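Local coordinates for protein succinate-semialdehyde dehydrogenase (Synechococcus sp., PDB 4ITA) that probably oxidises succinic semialdehyde to succinate with NADP+ as the electron acceptor, and binds NADPH, at residues 151-162 / 181-192. Numbering follows the deposited sequence.
Sequences NVAVLKHASNVP and VFQTLLIGASQV. With NDP (NADPH dihydro-nicotinamide-adenine-dinucleotide phosphate), chain C; EDO (1,2-ethanediol), chain E; EDO (1,2-ethanediol), chain H; EDO (1,2-ethanediol), chain F.
Lys156 NZ is gripped by Ile187 O across the contact, by His157 O of its own segment and by the cofactor. Lys156 NZ lies 2.9 Å from Ile187 O and 2.8 Å from O1X of the NADPH 2'-phosphate; a weak bond runs to the ribose oxygen O2B. The lysine side chain leaves with CG anti to the backbone N (chi1 -179°), then bends at chi2 and again at chi4. Lys156 CG presses on Ile187 CG1 at 3.5 Å. Lys156 CD touches Val192 CG2, and the two side chains cross at about a right angle. An alanine here would probably leave the 2'-phosphate without this positive charge and Ile187 O without its ammonium donor. Ser159 holds the same phosphate through OG to O1X and backbone N to O3X. Ala189 CB and Val192 touch the adenine, so both segments line the cofactor pocket. A water also joins His157 O to Ile187 O.

Strands 152-156 and 182-185 run parallel. Leu185 N to Leu155 O, at 2.7 Å, is the shortest backbone bond between them. Water 1 links Ala153 O to Gln183 NE2, which also bonds Lys30 O. On one face, Phe182 CZ reaches Leu155 CB at 3.8 Å, and the ring meets Ala153 CB obliquely. Leu155 CD2 also lies beside Thr184 OG1, which bonds Ala165 O. On the other face, Leu185 CD1 packs on Val154 CB at 3.8 Å.

The strands belong to a beta-alpha-beta unit of the Rossmann-type cofactor domain, connected through helix 162-175. Strand 152-156 pairs on its other edge with strand 115-129. Helix 137-149 packs on Ala153 and Phe182, while helix 24-41 packs on Gln183 and Leu185.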
ATOM      1  N   ASN A 151      15.598   7.281  -1.492  1.00  5.68           N
ATOM      2  CA  ASN A 151      15.204   7.222  -0.089  1.00  5.25           C
ATOM      3  C   ASN A 151      16.434   7.015   0.789  1.00  5.82           C
ATOM      4  O   ASN A 151      17.497   6.610   0.311  1.00  6.66           O
ATOM      5  CB  ASN A 151      14.250   6.049   0.154  1.00  7.20           C
ATOM      6  CG  ASN A 151      12.832   6.303  -0.342  1.00  7.25           C
ATOM      7  OD1 ASN A 151      12.322   7.423  -0.293  1.00  6.55           O
ATOM      8  ND2 ASN A 151      12.172   5.241  -0.790  1.00 10.31           N
ATOM      9  N   VAL A 152      16.292   7.300   2.080  1.00  5.93           N
ATOM     10  CA  VAL A 152      17.268   6.815   3.048  1.00  6.83           C
ATOM     11  C   VAL A 152      16.564   5.797   3.944  1.00  6.67           C
ATOM     12  O   VAL A 152      15.325   5.719   3.961  1.00  6.56           O
ATOM     13  CB  VAL A 152      17.924   7.945   3.867  1.00  6.25           C
ATOM     14  CG1 VAL A 152      18.601   8.936   2.937  1.00  7.11           C
ATOM     15  CG2 VAL A 152      16.907   8.640   4.764  1.00  8.23           C
ATOM     16  N   ALA A 153      17.340   4.991   4.661  1.00  5.93           N
ATOM     17  CA  ALA A 153      16.751   3.897   5.409  1.00  6.67           C
ATOM     18  C   ALA A 153      17.348   3.731   6.785  1.00  5.68           C
ATOM     19  O   ALA A 153      18.546   3.935   6.994  1.00  5.74           O
ATOM     20  CB  ALA A 153      16.886   2.603   4.631  1.00  9.36           C
ATOM     21  N   VAL A 154      16.490   3.363   7.726  1.00  5.52           N
ATOM     22  CA  VAL A 154      16.931   2.897   9.033  1.00  5.83           C
ATOM     23  C   VAL A 154      16.461   1.459   9.183  1.00  5.42           C
ATOM     24  O   VAL A 154      15.309   1.139   8.882  1.00  6.87           O
ATOM     25  CB  VAL A 154      16.453   3.810  10.200  1.00  6.68           C
ATOM     26  CG1 VAL A 154      17.127   5.176  10.105  1.00  7.42           C
ATOM     27  CG2 VAL A 154      14.923   3.961  10.207  1.00  6.95           C
ATOM     28  N   LEU A 155      17.373   0.599   9.617  1.00  6.27           N
ATOM     29  CA  LEU A 155      17.109  -0.830   9.745  1.00  5.82           C
ATOM     30  C   LEU A 155      17.022  -1.244  11.203  1.00  5.62           C
ATOM     31  O   LEU A 155      17.959  -1.015  11.969  1.00  7.22           O
ATOM     32  CB  LEU A 155      18.238  -1.622   9.093  1.00  6.26           C
ATOM     33  CG  LEU A 155      18.302  -3.124   9.392  1.00  7.31           C
ATOM     34  CD1 LEU A 155      17.115  -3.886   8.812  1.00  7.89           C
ATOM     35  CD2 LEU A 155      19.625  -3.716   8.904  1.00  7.76           C
ATOM     36  N   LYS A 156      15.907  -1.857  11.582  1.00  5.79           N
ATOM     37  CA  LYS A 156      15.822  -2.587  12.838  1.00  6.02           C
ATOM     38  C   LYS A 156      15.848  -4.062  12.476  1.00  5.05           C
ATOM     39  O   LYS A 156      14.864  -4.625  11.984  1.00  5.98           O
ATOM     40  CB  LYS A 156      14.554  -2.222  13.623  1.00  6.46           C
ATOM     41  CG  LYS A 156      14.428  -2.935  14.973  1.00  6.26           C
ATOM     42  CD  LYS A 156      13.522  -4.177  14.926  1.00  7.14           C
ATOM     43  CE  LYS A 156      13.413  -4.860  16.297  1.00  7.34           C
ATOM     44  NZ  LYS A 156      14.672  -5.562  16.705  1.00  7.56           N
ATOM     45  N   HIS A 157      17.008  -4.678  12.667  1.00  5.34           N
ATOM     46  CA  HIS A 157      17.175  -6.090  12.369  1.00  5.90           C
ATOM     47  C   HIS A 157      16.778  -6.906  13.594  1.00  7.12           C
ATOM     48  O   HIS A 157      16.547  -6.368  14.680  1.00  7.03           O
ATOM     49  CB  HIS A 157      18.626  -6.383  11.956  1.00  6.43           C
ATOM     50  CG  HIS A 157      18.752  -7.409  10.873  1.00  5.78           C
ATOM     51  ND1 HIS A 157      17.851  -8.441  10.718  1.00  7.14           N
ATOM     52  CD2 HIS A 157      19.672  -7.556   9.888  1.00  6.38           C
ATOM     53  CE1 HIS A 157      18.209  -9.180   9.681  1.00  6.30           C
ATOM     54  NE2 HIS A 157      19.311  -8.667   9.162  1.00  6.16           N
ATOM     55  N   ALA A 158      16.704  -8.216  13.413  1.00  7.11           N
ATOM     56  CA  ALA A 158      16.388  -9.115  14.510  1.00  6.34           C
ATOM     57  C   ALA A 158      17.472  -9.013  15.582  1.00  7.84           C
ATOM     58  O   ALA A 158      18.648  -8.795  15.273  1.00  7.44           O
ATOM     59  CB  ALA A 158      16.286 -10.530  13.988  1.00  7.50           C
ATOM     60  N   SER A 159      17.080  -9.195  16.839  1.00  7.88           N
ATOM     61  CA  SER A 159      17.995  -8.984  17.957  1.00  8.18           C
ATOM     62  C   SER A 159      19.109 -10.016  18.061  1.00  8.52           C
ATOM     63  O   SER A 159      20.091  -9.798  18.779  1.00  8.57           O
ATOM     64  CB  SER A 159      17.217  -8.918  19.271  1.00  9.15           C
ATOM     65  OG  SER A 159      16.521  -7.696  19.384  1.00 12.17           O
ATOM     66  N   ASN A 160      18.957 -11.131  17.355  1.00  7.50           N
ATOM     67  CA  ASN A 160      19.957 -12.190  17.359  1.00  7.42           C
ATOM     68  C   ASN A 160      20.922 -12.140  16.176  1.00  8.16           C
ATOM     69  O   ASN A 160      21.806 -12.981  16.064  1.00  8.56           O
ATOM     70  CB  ASN A 160      19.281 -13.560  17.417  1.00  9.38           C
ATOM     71  CG  ASN A 160      18.370 -13.808  16.231  1.00  8.72           C
ATOM     72  OD1 ASN A 160      17.692 -12.899  15.757  1.00 10.74           O
ATOM     73  ND2 ASN A 160      18.347 -15.048  15.745  1.00 11.40           N
ATOM     74  N   VAL A 161      20.773 -11.152  15.298  1.00  7.46           N
ATOM     75  CA  VAL A 161      21.768 -10.974  14.231  1.00  8.22           C
ATOM     76  C   VAL A 161      22.432  -9.583  14.204  1.00  6.95           C
ATOM     77  O   VAL A 161      22.549  -8.963  13.138  1.00  7.62           O
ATOM     78  CB  VAL A 161      21.214 -11.375  12.826  1.00  7.10           C
ATOM     79  CG1 VAL A 161      20.914 -12.862  12.780  1.00  7.37           C
ATOM     80  CG2 VAL A 161      19.969 -10.572  12.465  1.00  8.45           C
ATOM     81  N   PRO A 162      22.904  -9.100  15.370  1.00  7.15           N
ATOM     82  CA  PRO A 162      23.518  -7.767  15.385  1.00  6.71           C
ATOM     83  C   PRO A 162      24.772  -7.665  14.514  1.00  7.01           C
ATOM     84  O   PRO A 162      24.981  -6.625  13.893  1.00  7.68           O
ATOM     85  CB  PRO A 162      23.855  -7.555  16.873  1.00  7.67           C
ATOM     86  CG  PRO A 162      24.009  -8.924  17.420  1.00  8.01           C
ATOM     87  CD  PRO A 162      22.994  -9.749  16.691  1.00  8.32           C
ATOM     88  N   VAL A 181      22.621   7.772   5.028  1.00  5.54           N
ATOM     89  CA  VAL A 181      21.779   7.202   3.988  1.00  5.59           C
ATOM     90  C   VAL A 181      21.255   5.826   4.390  1.00  6.57           C
ATOM     91  O   VAL A 181      20.126   5.467   4.054  1.00  6.52           O
ATOM     92  CB  VAL A 181      22.516   7.192   2.629  1.00  5.34           C
ATOM     93  CG1 VAL A 181      21.786   6.332   1.601  1.00  7.36           C
ATOM     94  CG2 VAL A 181      22.685   8.626   2.130  1.00  7.34           C
ATOM     95  N   PHE A 182      22.073   5.056   5.096  1.00  5.75           N
ATOM     96  CA  PHE A 182      21.634   3.780   5.648  1.00  5.74           C
ATOM     97  C   PHE A 182      22.183   3.661   7.057  1.00  5.48           C
ATOM     98  O   PHE A 182      23.389   3.811   7.266  1.00  7.10           O
ATOM     99  CB  PHE A 182      22.121   2.596   4.799  1.00  6.54           C
ATOM    100  CG  PHE A 182      21.600   1.262   5.276  1.00  6.16           C
ATOM    101  CD1 PHE A 182      22.179   0.610   6.366  1.00  7.93           C
ATOM    102  CD2 PHE A 182      20.535   0.664   4.634  1.00  6.73           C
ATOM    103  CE1 PHE A 182      21.684  -0.617   6.808  1.00  8.39           C
ATOM    104  CE2 PHE A 182      20.036  -0.563   5.068  1.00  7.81           C
ATOM    105  CZ  PHE A 182      20.613  -1.199   6.157  1.00  8.81           C
ATOM    106  N   GLN A 183      21.316   3.377   8.022  1.00  5.79           N
ATOM    107  CA  GLN A 183      21.771   3.209   9.395  1.00  5.80           C
ATOM    108  C   GLN A 183      21.128   2.006  10.035  1.00  6.35           C
ATOM    109  O   GLN A 183      19.905   1.865  10.031  1.00  7.35           O
ATOM    110  CB  GLN A 183      21.470   4.450  10.243  1.00  7.41           C
ATOM    111  CG  GLN A 183      22.221   5.711   9.820  1.00  7.87           C
ATOM    112  CD  GLN A 183      21.820   6.909  10.662  1.00  7.91           C
ATOM    113  OE1 GLN A 183      22.488   7.259  11.642  1.00  9.76           O
ATOM    114  NE2 GLN A 183      20.711   7.531  10.300  1.00  7.23           N
ATOM    115  N   THR A 184      21.963   1.151  10.605  1.00  5.71           N
ATOM    116  CA  THR A 184      21.508   0.054  11.440  1.00  5.59           C
ATOM    117  C   THR A 184      21.203   0.545  12.845  1.00  5.96           C
ATOM    118  O   THR A 184      22.030   1.206  13.478  1.00  7.35           O
ATOM    119  CB  THR A 184      22.577  -1.027  11.481  1.00  6.57           C
ATOM    120  OG1 THR A 184      22.571  -1.699  10.218  1.00  7.42           O
ATOM    121  CG2 THR A 184      22.319  -2.035  12.605  1.00  7.21           C
ATOM    122  N   LEU A 185      19.997   0.246  13.313  1.00  5.50           N
ATOM    123  CA  LEU A 185      19.582   0.580  14.672  1.00  5.53           C
ATOM    124  C   LEU A 185      19.624  -0.670  15.521  1.00  5.62           C
ATOM    125  O   LEU A 185      18.819  -1.589  15.326  1.00  6.45           O
ATOM    126  CB  LEU A 185      18.165   1.164  14.689  1.00  7.18           C
ATOM    127  CG  LEU A 185      17.878   2.323  13.733  1.00  6.94           C
ATOM    128  CD1 LEU A 185      16.438   2.785  13.897  1.00  8.98           C
ATOM    129  CD2 LEU A 185      18.834   3.485  13.960  1.00  9.59           C
ATOM    130  N   LEU A 186      20.556  -0.715  16.470  1.00  7.20           N
ATOM    131  CA  LEU A 186      20.602  -1.819  17.425  1.00  7.66           C
ATOM    132  C   LEU A 186      19.555  -1.552  18.493  1.00  6.92           C
ATOM    133  O   LEU A 186      19.847  -0.972  19.537  1.00  8.17           O
ATOM    134  CB  LEU A 186      21.999  -1.966  18.035  1.00 10.89           C
ATOM    135  CG  LEU A 186      23.097  -2.389  17.052  1.00  9.97           C
ATOM    136  CD1 LEU A 186      24.410  -2.622  17.815  1.00 13.91           C
ATOM    137  CD2 LEU A 186      22.706  -3.621  16.250  1.00 12.45           C
ATOM    138  N   ILE A 187      18.318  -1.935  18.196  1.00  7.10           N
ATOM    139  CA  ILE A 187      17.189  -1.677  19.082  1.00  7.30           C
ATOM    140  C   ILE A 187      16.266  -2.878  19.139  1.00  8.01           C
ATOM    141  O   ILE A 187      16.239  -3.697  18.210  1.00  7.94           O
ATOM    142  CB  ILE A 187      16.379  -0.426  18.643  1.00  6.23           C
ATOM    143  CG1 ILE A 187      15.722  -0.628  17.266  1.00  6.52           C
ATOM    144  CG2 ILE A 187      17.253   0.830  18.683  1.00  7.48           C
ATOM    145  CD1 ILE A 187      14.837   0.540  16.823  1.00  6.64           C
ATOM    146  N   GLY A 188      15.516  -2.979  20.230  1.00  6.93           N
ATOM    147  CA  GLY A 188      14.576  -4.066  20.416  1.00  7.84           C
ATOM    148  C   GLY A 188      13.215  -3.747  19.834  1.00  7.91           C
ATOM    149  O   GLY A 188      12.944  -2.622  19.398  1.00  7.07           O
ATOM    150  N   ALA A 189      12.337  -4.746  19.855  1.00  7.80           N
ATOM    151  CA  ALA A 189      11.002  -4.592  19.293  1.00  7.65           C
ATOM    152  C   ALA A 189      10.211  -3.452  19.937  1.00  6.95           C
ATOM    153  O   ALA A 189       9.468  -2.742  19.251  1.00  7.92           O
ATOM    154  CB  ALA A 189      10.225  -5.913  19.388  1.00  8.65           C
ATOM    155  N   SER A 190      10.380  -3.260  21.245  1.00  6.93           N
ATOM    156  CA  SER A 190       9.644  -2.212  21.963  1.00  8.69           C
ATOM    157  C   SER A 190      10.033  -0.796  21.541  1.00  7.46           C
ATOM    158  O   SER A 190       9.328   0.165  21.850  1.00  8.13           O
ATOM    159  CB  SER A 190       9.829  -2.351  23.477  1.00 10.33           C
ATOM    160  OG  SER A 190      11.171  -2.075  23.851  1.00 12.83           O
ATOM    161  N   GLN A 191      11.148  -0.673  20.828  1.00  7.13           N
ATOM    162  CA  GLN A 191      11.693   0.633  20.488  1.00  7.52           C
ATOM    163  C   GLN A 191      11.264   1.095  19.102  1.00  7.53           C
ATOM    164  O   GLN A 191      11.529   2.230  18.701  1.00  8.33           O
ATOM    165  CB  GLN A 191      13.216   0.585  20.578  1.00  8.38           C
ATOM    166  CG  GLN A 191      13.714   0.056  21.915  1.00  8.08           C
ATOM    167  CD  GLN A 191      15.200   0.224  22.090  1.00  7.88           C
ATOM    168  OE1 GLN A 191      15.970  -0.707  21.873  1.00  8.15           O
ATOM    169  NE2 GLN A 191      15.611   1.411  22.523  1.00  9.77           N
ATOM    170  N   VAL A 192      10.602   0.211  18.372  1.00  6.47           N
ATOM    171  CA  VAL A 192      10.182   0.504  17.003  1.00  7.33           C
ATOM    172  C   VAL A 192       9.075   1.567  16.949  1.00  6.77           C
ATOM    173  O   VAL A 192       9.029   2.390  16.031  1.00  7.77           O
ATOM    174  CB  VAL A 192       9.750  -0.791  16.295  1.00  8.38           C
ATOM    175  CG1 VAL A 192       9.125  -0.495  14.938  1.00 10.82           C
ATOM    176  CG2 VAL A 192      10.951  -1.704  16.132  1.00  9.95           C
TER
HETATM  177  PA  NDP C 501       9.456 -12.094  14.267  1.00 11.54           P
HETATM  178  O1A NDP C 501       8.223 -11.452  13.699  1.00 12.90           O
HETATM  179  O2A NDP C 501       9.461 -12.578  15.690  1.00 17.30           O
HETATM  180  O5B NDP C 501      10.673 -11.066  14.115  1.00 10.91           O
HETATM  181  C5B NDP C 501      10.948 -10.385  12.884  1.00  9.11           C
HETATM  182  C4B NDP C 501      11.417  -8.957  13.150  1.00  9.89           C
HETATM  183  O4B NDP C 501      10.345  -8.223  13.747  1.00  8.49           O
HETATM  184  C3B NDP C 501      12.567  -8.869  14.146  1.00  8.70           C
HETATM  185  O3B NDP C 501      13.370  -7.727  13.819  1.00  8.56           O
HETATM  186  C2B NDP C 501      11.854  -8.621  15.461  1.00  9.36           C
HETATM  187  O2B NDP C 501      12.660  -7.970  16.433  1.00  9.57           O
HETATM  188  C1B NDP C 501      10.783  -7.676  14.993  1.00  8.49           C
HETATM  189  N9A NDP C 501       9.587  -7.609  15.847  1.00  9.76           N
HETATM  190  C8A NDP C 501       8.973  -8.609  16.511  1.00 11.47           C
HETATM  191  N7A NDP C 501       7.878  -8.137  17.153  1.00 13.11           N
HETATM  192  C5A NDP C 501       7.779  -6.828  16.875  1.00 10.37           C
HETATM  193  C6A NDP C 501       6.872  -5.722  17.219  1.00 12.47           C
HETATM  194  N6A NDP C 501       5.806  -5.947  18.012  1.00 15.31           N
HETATM  195  N1A NDP C 501       7.151  -4.506  16.712  1.00 13.85           N
HETATM  196  C2A NDP C 501       8.205  -4.274  15.918  1.00 14.43           C
HETATM  197  N3A NDP C 501       9.079  -5.228  15.566  1.00 13.42           N
HETATM  198  C4A NDP C 501       8.907  -6.490  16.011  1.00 10.27           C
HETATM  199  O3  NDP C 501       9.795 -13.274  13.200  1.00 16.81           O
HETATM  200  PN  NDP C 501      10.454 -14.752  13.340  1.00 16.05           P
HETATM  201  O1N NDP C 501       9.948 -15.476  14.568  1.00 19.23           O
HETATM  202  O2N NDP C 501      11.929 -14.606  13.091  1.00 19.31           O
HETATM  203  O5D NDP C 501       9.806 -15.483  12.059  1.00 16.39           O
HETATM  204  C5D NDP C 501      10.137 -15.060  10.744  1.00 14.54           C
HETATM  205  C4D NDP C 501       8.867 -14.871   9.933  1.00 12.99           C
HETATM  206  O4D NDP C 501       9.148 -14.076   8.771  1.00 13.19           O
HETATM  207  C3D NDP C 501       8.291 -16.174   9.418  1.00 12.30           C
HETATM  208  O3D NDP C 501       6.867 -16.176   9.562  1.00 12.33           O
HETATM  209  C2D NDP C 501       8.736 -16.151   7.968  1.00 11.87           C
HETATM  210  O2D NDP C 501       7.906 -16.999   7.174  1.00 12.79           O
HETATM  211  C1D NDP C 501       8.564 -14.686   7.618  1.00 10.56           C
HETATM  212  N1N NDP C 501       9.317 -14.370   6.396  1.00 12.20           N
HETATM  213  C2N NDP C 501       8.740 -13.662   5.409  1.00 12.43           C
HETATM  214  C3N NDP C 501       9.234 -13.753   4.109  1.00 13.68           C
HETATM  215  C7N NDP C 501       8.638 -12.955   2.987  1.00 12.43           C
HETATM  216  O7N NDP C 501       9.400 -12.368   2.221  1.00 12.47           O
HETATM  217  N7N NDP C 501       7.317 -12.903   2.841  1.00 12.10           N
HETATM  218  C4N NDP C 501      10.385 -14.673   3.777  1.00 14.91           C
HETATM  219  C5N NDP C 501      11.159 -14.944   4.983  1.00 15.91           C
HETATM  220  C6N NDP C 501      10.592 -14.782   6.244  1.00 14.56           C
HETATM  221  P2B NDP C 501      13.342  -8.779  17.642  1.00  8.47           P
HETATM  222  O1X NDP C 501      14.051  -7.687  18.389  1.00  9.39           O
HETATM  223  O2X NDP C 501      12.218  -9.403  18.436  1.00 10.84           O
HETATM  224  O3X NDP C 501      14.285  -9.788  17.060  1.00  9.39           O
HETATM  225  C1  EDO E 503      26.375   3.630   5.785  1.00  8.89           C
HETATM  226  O1  EDO E 503      27.157   4.572   6.526  1.00  9.12           O
HETATM  227  C2  EDO E 503      25.863   4.261   4.498  1.00  8.69           C
HETATM  228  O2  EDO E 503      25.032   5.392   4.781  1.00  8.42           O
HETATM  229  C1  EDO H 506      12.822   2.793  24.862  1.00 10.18           C
HETATM  230  O1  EDO H 506      13.427   2.813  23.561  1.00 10.15           O
HETATM  231  C2  EDO H 506      11.630   1.847  24.857  1.00 12.73           C
HETATM  232  O2  EDO H 506      12.078   0.488  24.795  1.00 14.04           O
HETATM  233  C1  EDO F 504      12.221   2.179  -2.775  1.00 10.49           C
HETATM  234  O1  EDO F 504      12.163   2.247  -1.335  1.00 11.39           O
HETATM  235  C2  EDO F 504      10.880   2.536  -3.397  1.00  9.57           C
HETATM  236  O2  EDO F 504      10.000   1.431  -3.142  1.00 13.60           O
HETATM  237  O   HOH W   1      19.484   6.467   7.857  1.00  7.73           O
HETATM  238  O   HOH W   2      19.497  -3.859  13.884  1.00  7.70           O
HETATM  239  O   HOH W   3      18.337  -5.192  16.814  1.00 18.40           O